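Local coordinates for zona occludens toxin N-terminal domain-containing protein (Neisseria meningitidis MC58, PDB 2R2A) that is of unconfirmed function but, as a zonular occludens toxin N-terminal domain of the P-loop NTPase clan, probably binds a nucleotide, at residues A[90-95]-A[125-130]; A[98-103]-A[111-116]. All coordinates share one frame; numbering follows the deposited sequence.

Contact 1: A[90-95]-A[125-130]; sequences IVIVDE and DIFVLT
I92 and F127 are neighbours on one face of the sheet, paired across the parallel strands 90-93 and 125-130. The CG1 branch of I92 comes obliquely to the ring, 3.9 Å from F127 CD2, while I90 CG2 meets the ring edge near its plane, 4.0 Å from F127 CE2. With chi1 at -62°, I90 sets CG2 opposite its backbone N, and it is this methyl, not the longer CG1 branch, that reaches the ring. The other branch of I92, CG2, lies across the isobutyl group of L129, 4.1 Å from L129 CD1. On the opposite face V91 CB lies 4.4 Å from I126 CG1 and V93 CB 4.4 Å from V128 CG1.

Four backbone hydrogen bonds join the strands in the usual parallel ladder: V91 donates to D125 and V93 to F127, whereas F127 and L129 donate to V91 and V93. Beyond the last bond D94 starts away from the other strand, but with CG anti to its N (chi1 -171°) OD1 returns to the L129 side chain, 3.6 Å from L129 CB. M22 and M26 of helix 18-28 pack on I92, M22 and M25 on F127.

An aliphatic and aromatic middle thus lies between polar ends: D125 is salt-bridged to R41 at one, and at the other T130 OG1 bonds to Q97 and E95 OE1 to Q131 and Q97. There the D94 side chain is about 6 Å from a sulfate, probably from the crystallisation liquor, beside a probable P-loop touched by L129, which would be consistent with a nucleotide pocket.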
loop_
_atom_site.group_PDB
_atom_site.type_symbol
_atom_site.label_atom_id
_atom_site.label_comp_id
_atom_site.label_asym_id
_atom_site.label_seq_id
_atom_site.Cartn_x
_atom_site.Cartn_y
_atom_site.Cartn_z
ATOM N N ILE A 90 9.130 4.154 -2.850
ATOM C CA ILE A 90 8.134 3.200 -2.366
ATOM C C ILE A 90 6.944 3.980 -1.804
ATOM O O ILE A 90 7.132 4.893 -0.998
ATOM C CB ILE A 90 8.792 2.312 -1.243
ATOM C CG1 ILE A 90 9.973 1.491 -1.788
ATOM C CG2 ILE A 90 7.710 1.377 -0.571
ATOM C CD1 ILE A 90 10.794 0.708 -0.723
ATOM N N VAL A 91 5.707 3.610 -2.172
ATOM C CA VAL A 91 4.570 4.401 -1.721
ATOM C C VAL A 91 3.692 3.451 -0.913
ATOM O O VAL A 91 3.423 2.366 -1.394
ATOM C CB VAL A 91 3.772 4.934 -2.936
ATOM C CG1 VAL A 91 2.502 5.588 -2.486
ATOM C CG2 VAL A 91 4.627 5.936 -3.802
ATOM N N ILE A 92 3.307 3.821 0.310
ATOM C CA ILE A 92 2.439 2.955 1.145
ATOM C C ILE A 92 1.228 3.799 1.537
ATOM O O ILE A 92 1.380 4.842 2.220
ATOM C CB ILE A 92 3.159 2.466 2.443
ATOM C CG1 ILE A 92 4.457 1.716 2.060
ATOM C CG2 ILE A 92 2.199 1.651 3.349
ATOM C CD1 ILE A 92 5.469 1.516 3.251
ATOM N N VAL A 93 0.039 3.372 1.109
ATOM C CA VAL A 93 -1.125 4.216 1.315
ATOM C C VAL A 93 -2.060 3.424 2.216
ATOM O O VAL A 93 -2.563 2.373 1.835
ATOM C CB VAL A 93 -1.772 4.618 -0.031
ATOM C CG1 VAL A 93 -3.078 5.342 0.196
ATOM C CG2 VAL A 93 -0.807 5.554 -0.846
ATOM N N ASP A 94 -2.248 3.901 3.430
ATOM C CA ASP A 94 -3.213 3.284 4.337
ATOM C C ASP A 94 -4.628 3.829 4.004
ATOM O O ASP A 94 -4.801 5.025 3.643
ATOM C CB ASP A 94 -2.815 3.578 5.788
ATOM C CG ASP A 94 -3.649 2.798 6.786
ATOM O OD1 ASP A 94 -4.029 1.658 6.461
ATOM O OD2 ASP A 94 -3.924 3.312 7.885
ATOM N N GLU A 95 -5.628 2.968 4.131
ATOM C CA GLU A 95 -7.035 3.311 3.790
ATOM C C GLU A 95 -7.064 3.919 2.385
ATOM O O GLU A 95 -7.520 5.038 2.176
ATOM C CB GLU A 95 -7.676 4.240 4.850
ATOM C CG GLU A 95 -7.966 3.528 6.231
ATOM C CD GLU A 95 -8.909 2.263 6.153
ATOM O OE1 GLU A 95 -10.117 2.377 5.912
ATOM O OE2 GLU A 95 -8.420 1.128 6.339
ATOM N N ASP A 125 7.469 1.060 -6.237
ATOM C CA ASP A 125 6.706 0.011 -5.539
ATOM C C ASP A 125 5.572 0.626 -4.742
ATOM O O ASP A 125 5.743 1.639 -4.090
ATOM C CB ASP A 125 7.608 -0.830 -4.657
ATOM C CG ASP A 125 8.340 -1.901 -5.450
ATOM O OD1 ASP A 125 7.748 -2.985 -5.662
ATOM O OD2 ASP A 125 9.484 -1.653 -5.882
ATOM N N ILE A 126 4.391 0.026 -4.804
ATOM C CA ILE A 126 3.240 0.615 -4.168
ATOM C C ILE A 126 2.607 -0.450 -3.271
ATOM O O ILE A 126 2.508 -1.594 -3.680
ATOM C CB ILE A 126 2.177 1.041 -5.229
ATOM C CG1 ILE A 126 2.755 2.105 -6.179
ATOM C CG2 ILE A 126 0.875 1.520 -4.512
ATOM C CD1 ILE A 126 1.909 2.362 -7.471
ATOM N N PHE A 127 2.267 -0.087 -2.035
ATOM C CA PHE A 127 1.465 -0.972 -1.130
ATOM C C PHE A 127 0.179 -0.217 -0.844
ATOM O O PHE A 127 0.236 0.945 -0.428
ATOM C CB PHE A 127 2.191 -1.202 0.188
ATOM C CG PHE A 127 3.454 -1.985 0.042
ATOM C CD1 PHE A 127 3.448 -3.355 0.240
ATOM C CD2 PHE A 127 4.653 -1.349 -0.366
ATOM C CE1 PHE A 127 4.636 -4.124 0.070
ATOM C CE2 PHE A 127 5.832 -2.111 -0.558
ATOM C CZ PHE A 127 5.827 -3.470 -0.331
ATOM N N VAL A 128 -0.977 -0.880 -0.986
ATOM C CA VAL A 128 -2.231 -0.236 -0.613
ATOM C C VAL A 128 -2.912 -1.117 0.432
ATOM O O VAL A 128 -2.941 -2.326 0.290
ATOM C CB VAL A 128 -3.193 -0.027 -1.825
ATOM C CG1 VAL A 128 -2.761 1.247 -2.630
ATOM C CG2 VAL A 128 -3.255 -1.263 -2.706
ATOM N N LEU A 129 -3.315 -0.507 1.540
ATOM C CA LEU A 129 -4.003 -1.215 2.614
ATOM C C LEU A 129 -5.434 -0.707 2.621
ATOM O O LEU A 129 -5.686 0.528 2.434
ATOM C CB LEU A 129 -3.354 -0.882 3.966
ATOM C CG LEU A 129 -1.993 -1.513 4.284
ATOM C CD1 LEU A 129 -0.962 -1.008 3.331
ATOM C CD2 LEU A 129 -1.608 -1.169 5.745
ATOM N N THR A 130 -6.393 -1.625 2.799
ATOM C CA THR A 130 -7.748 -1.127 2.888
ATOM C C THR A 130 -8.512 -2.245 3.587
ATOM O O THR A 130 -7.951 -3.337 3.796
ATOM C CB THR A 130 -8.365 -0.754 1.481
ATOM O OG1 THR A 130 -9.693 -0.206 1.674
ATOM C CG2 THR A 130 -8.496 -1.991 0.590
#

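Contact 2: A[98-103]-A[111-116]; sequences DVWPAR and ENVQWL
W100 is the bump of this contact: its indole reaches from the irregular segment 98-103 into a hollow lined by N112, V113 and L116. Having CG anti to the carbonyl carbon (chi1 -63°), the side chain brings the pyrrole edge to the turn of helix 111-114. There NE1 donates a hydrogen bond of 2.9 Å to N112 O, the acceptor lying close to the ring plane. The donor stands well above the carbonyl plane, 46° out of it, and W115 NE1 makes a weak second bond to the same oxygen.

Around the same edge V113 CG2 fits against W100 CD1 at 3.7 Å, the two side chains running antiparallel as they pass. One face of the indole receives L116 CD1 in a CH-pi contact, 4.2 Å from the centroid of the five-membered ring. V99 CG1 sits over the opposite face and also touches N112 ND2, 3.6 Å away. The indole is therefore sandwiched between a methyl of its own segment and one from the segment across. Next to it a water bridges the segments, donating to V99 O at 2.6 Å and accepting from N112 ND2. The N112 amide is further fixed by A74 O and by the backbone N of Y78.

The whole cluster packs between several elements: L140 of helix 138-141 meets W100 and L116, helix 77-80 covers N112 and W115, and strand 125-130 lies beneath, with V128 against W100 and I126 against W115 and L116.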
loop_
_atom_site.group_PDB
_atom_site.type_symbol
_atom_site.label_atom_id
_atom_site.label_comp_id
_atom_site.label_asym_id
_atom_site.label_seq_id
_atom_site.Cartn_x
_atom_site.Cartn_y
_atom_site.Cartn_z
ATOM N N ASP A 98 -9.339 6.234 -0.011
ATOM C CA ASP A 98 -9.323 7.706 0.043
ATOM C C ASP A 98 -8.643 8.343 -1.171
ATOM O O ASP A 98 -8.872 9.533 -1.453
ATOM C CB ASP A 98 -8.622 8.179 1.327
ATOM C CG ASP A 98 -9.419 7.832 2.569
ATOM O OD1 ASP A 98 -10.619 7.467 2.437
ATOM O OD2 ASP A 98 -8.863 7.897 3.677
ATOM N N VAL A 99 -7.814 7.572 -1.870
ATOM C CA VAL A 99 -7.043 8.092 -3.016
ATOM C C VAL A 99 -7.582 7.492 -4.306
ATOM O O VAL A 99 -7.751 8.217 -5.307
ATOM C CB VAL A 99 -5.547 7.709 -2.927
ATOM C CG1 VAL A 99 -4.763 8.336 -4.071
ATOM C CG2 VAL A 99 -4.966 8.081 -1.588
ATOM N N TRP A 100 -7.859 6.178 -4.280
ATOM C CA TRP A 100 -8.233 5.383 -5.446
ATOM C C TRP A 100 -9.510 4.586 -5.156
ATOM O O TRP A 100 -9.473 3.351 -5.103
ATOM C CB TRP A 100 -7.102 4.413 -5.811
ATOM C CG TRP A 100 -5.815 5.132 -6.221
ATOM C CD1 TRP A 100 -5.664 5.965 -7.286
ATOM C CD2 TRP A 100 -4.551 5.088 -5.562
ATOM N NE1 TRP A 100 -4.377 6.446 -7.337
ATOM C CE2 TRP A 100 -3.659 5.893 -6.313
ATOM C CE3 TRP A 100 -4.065 4.403 -4.444
ATOM C CZ2 TRP A 100 -2.340 6.097 -5.938
ATOM C CZ3 TRP A 100 -2.737 4.571 -4.093
ATOM C CH2 TRP A 100 -1.884 5.412 -4.846
ATOM N N PRO A 101 -10.643 5.289 -4.945
ATOM C CA PRO A 101 -11.897 4.596 -4.651
ATOM C C PRO A 101 -12.410 3.854 -5.897
ATOM O O PRO A 101 -12.034 4.212 -7.032
ATOM C CB PRO A 101 -12.875 5.756 -4.310
ATOM C CG PRO A 101 -12.314 6.950 -5.060
ATOM C CD PRO A 101 -10.824 6.763 -5.005
ATOM N N ALA A 102 -13.274 2.864 -5.674
ATOM C CA ALA A 102 -14.062 2.292 -6.775
ATOM C C ALA A 102 -14.801 3.434 -7.548
ATOM O O ALA A 102 -15.266 4.416 -6.930
ATOM C CB ALA A 102 -15.055 1.328 -6.220
ATOM N N ARG A 103 -14.897 3.297 -8.877
ATOM C CA ARG A 103 -15.587 4.304 -9.722
ATOM C C ARG A 103 -16.683 3.685 -10.603
ATOM O O ARG A 103 -16.678 2.496 -10.811
ATOM C CB ARG A 103 -14.554 5.008 -10.598
ATOM C CG ARG A 103 -13.639 5.925 -9.823
ATOM C CD ARG A 103 -12.601 6.610 -10.740
ATOM N NE ARG A 103 -13.181 7.340 -11.883
ATOM C CZ ARG A 103 -13.710 8.577 -11.875
ATOM N NH1 ARG A 103 -13.795 9.322 -10.766
ATOM N NH2 ARG A 103 -14.154 9.101 -13.022
ATOM N N GLU A 111 -6.444 11.229 -14.017
ATOM C CA GLU A 111 -5.007 11.258 -14.206
ATOM C C GLU A 111 -4.257 10.515 -13.098
ATOM O O GLU A 111 -3.273 9.832 -13.374
ATOM C CB GLU A 111 -4.518 12.688 -14.315
ATOM C CG GLU A 111 -4.802 13.300 -15.666
ATOM C CD GLU A 111 -3.958 14.506 -15.909
ATOM O OE1 GLU A 111 -2.719 14.351 -16.029
ATOM O OE2 GLU A 111 -4.540 15.607 -15.962
ATOM N N ASN A 112 -4.738 10.633 -11.856
ATOM C CA ASN A 112 -4.085 9.954 -10.709
ATOM C C ASN A 112 -4.244 8.422 -10.674
ATOM O O ASN A 112 -3.625 7.726 -9.861
ATOM C CB ASN A 112 -4.477 10.575 -9.364
ATOM C CG ASN A 112 -3.386 10.382 -8.307
ATOM O OD1 ASN A 112 -2.205 10.583 -8.594
ATOM N ND2 ASN A 112 -3.776 10.003 -7.088
ATOM N N VAL A 113 -5.059 7.905 -11.583
ATOM C CA VAL A 113 -5.177 6.468 -11.812
ATOM C C VAL A 113 -4.440 6.053 -13.081
ATOM O O VAL A 113 -3.798 5.006 -13.084
ATOM C CB VAL A 113 -6.683 6.025 -11.908
ATOM C CG1 VAL A 113 -6.851 4.562 -12.356
ATOM C CG2 VAL A 113 -7.417 6.267 -10.585
ATOM N N GLN A 114 -4.529 6.868 -14.152
ATOM C CA GLN A 114 -3.979 6.513 -15.478
ATOM C C GLN A 114 -2.509 6.097 -15.434
ATOM O O GLN A 114 -2.063 5.242 -16.209
ATOM C CB GLN A 114 -4.134 7.678 -16.481
ATOM C CG GLN A 114 -5.579 8.013 -16.833
ATOM C CD GLN A 114 -5.739 9.065 -17.901
ATOM O OE1 GLN A 114 -4.905 9.964 -18.051
ATOM N NE2 GLN A 114 -6.841 8.977 -18.641
ATOM N N TRP A 115 -1.751 6.744 -14.555
ATOM C CA TRP A 115 -0.298 6.539 -14.474
ATOM C C TRP A 115 0.099 5.208 -13.862
ATOM O O TRP A 115 1.225 4.745 -14.050
ATOM C CB TRP A 115 0.364 7.682 -13.701
ATOM C CG TRP A 115 0.150 7.623 -12.234
ATOM C CD1 TRP A 115 -0.930 8.094 -11.552
ATOM C CD2 TRP A 115 1.033 7.062 -11.251
ATOM N NE1 TRP A 115 -0.787 7.858 -10.205
ATOM C CE2 TRP A 115 0.406 7.219 -9.991
ATOM C CE3 TRP A 115 2.284 6.419 -11.312
ATOM C CZ2 TRP A 115 0.995 6.785 -8.795
ATOM C CZ3 TRP A 115 2.869 5.984 -10.119
ATOM C CH2 TRP A 115 2.212 6.162 -8.877
ATOM N N LEU A 116 -0.837 4.580 -13.136
ATOM C CA LEU A 116 -0.523 3.404 -12.370
ATOM C C LEU A 116 -0.058 2.279 -13.248
ATOM O O LEU A 116 0.853 1.535 -12.873
ATOM C CB LEU A 116 -1.719 2.945 -11.523
ATOM C CG LEU A 116 -2.121 3.872 -10.377
ATOM C CD1 LEU A 116 -3.373 3.346 -9.712
ATOM C CD2 LEU A 116 -1.010 3.988 -9.364
HETATM O O HOH W 1 -6.585 10.230 -6.379
#

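Contact 1 lies at the heart of the domain, about 2 Å from the centre of the chain, in two neighbouring central strands; contact 2 is farther out, about 13 Å from that centre (centre to centre), with its touching residues still buried though P101 and A102 of its loop are exposed. Both belong to the beta-alpha-beta unit of strand 90-93, helix 111-114 and strand 125-130, contact 2 being nested inside the connection. They meet on the sheet face carrying V93, I126 and V128: V128 CG1 packs 3.6 Å from W100 CZ3, and I126 CD1 3.8 Å from L116 CD2. Regular backbone bonding holds contact 1, whereas contact 2 relies on one indole bond, a bridging water and side-chain fit.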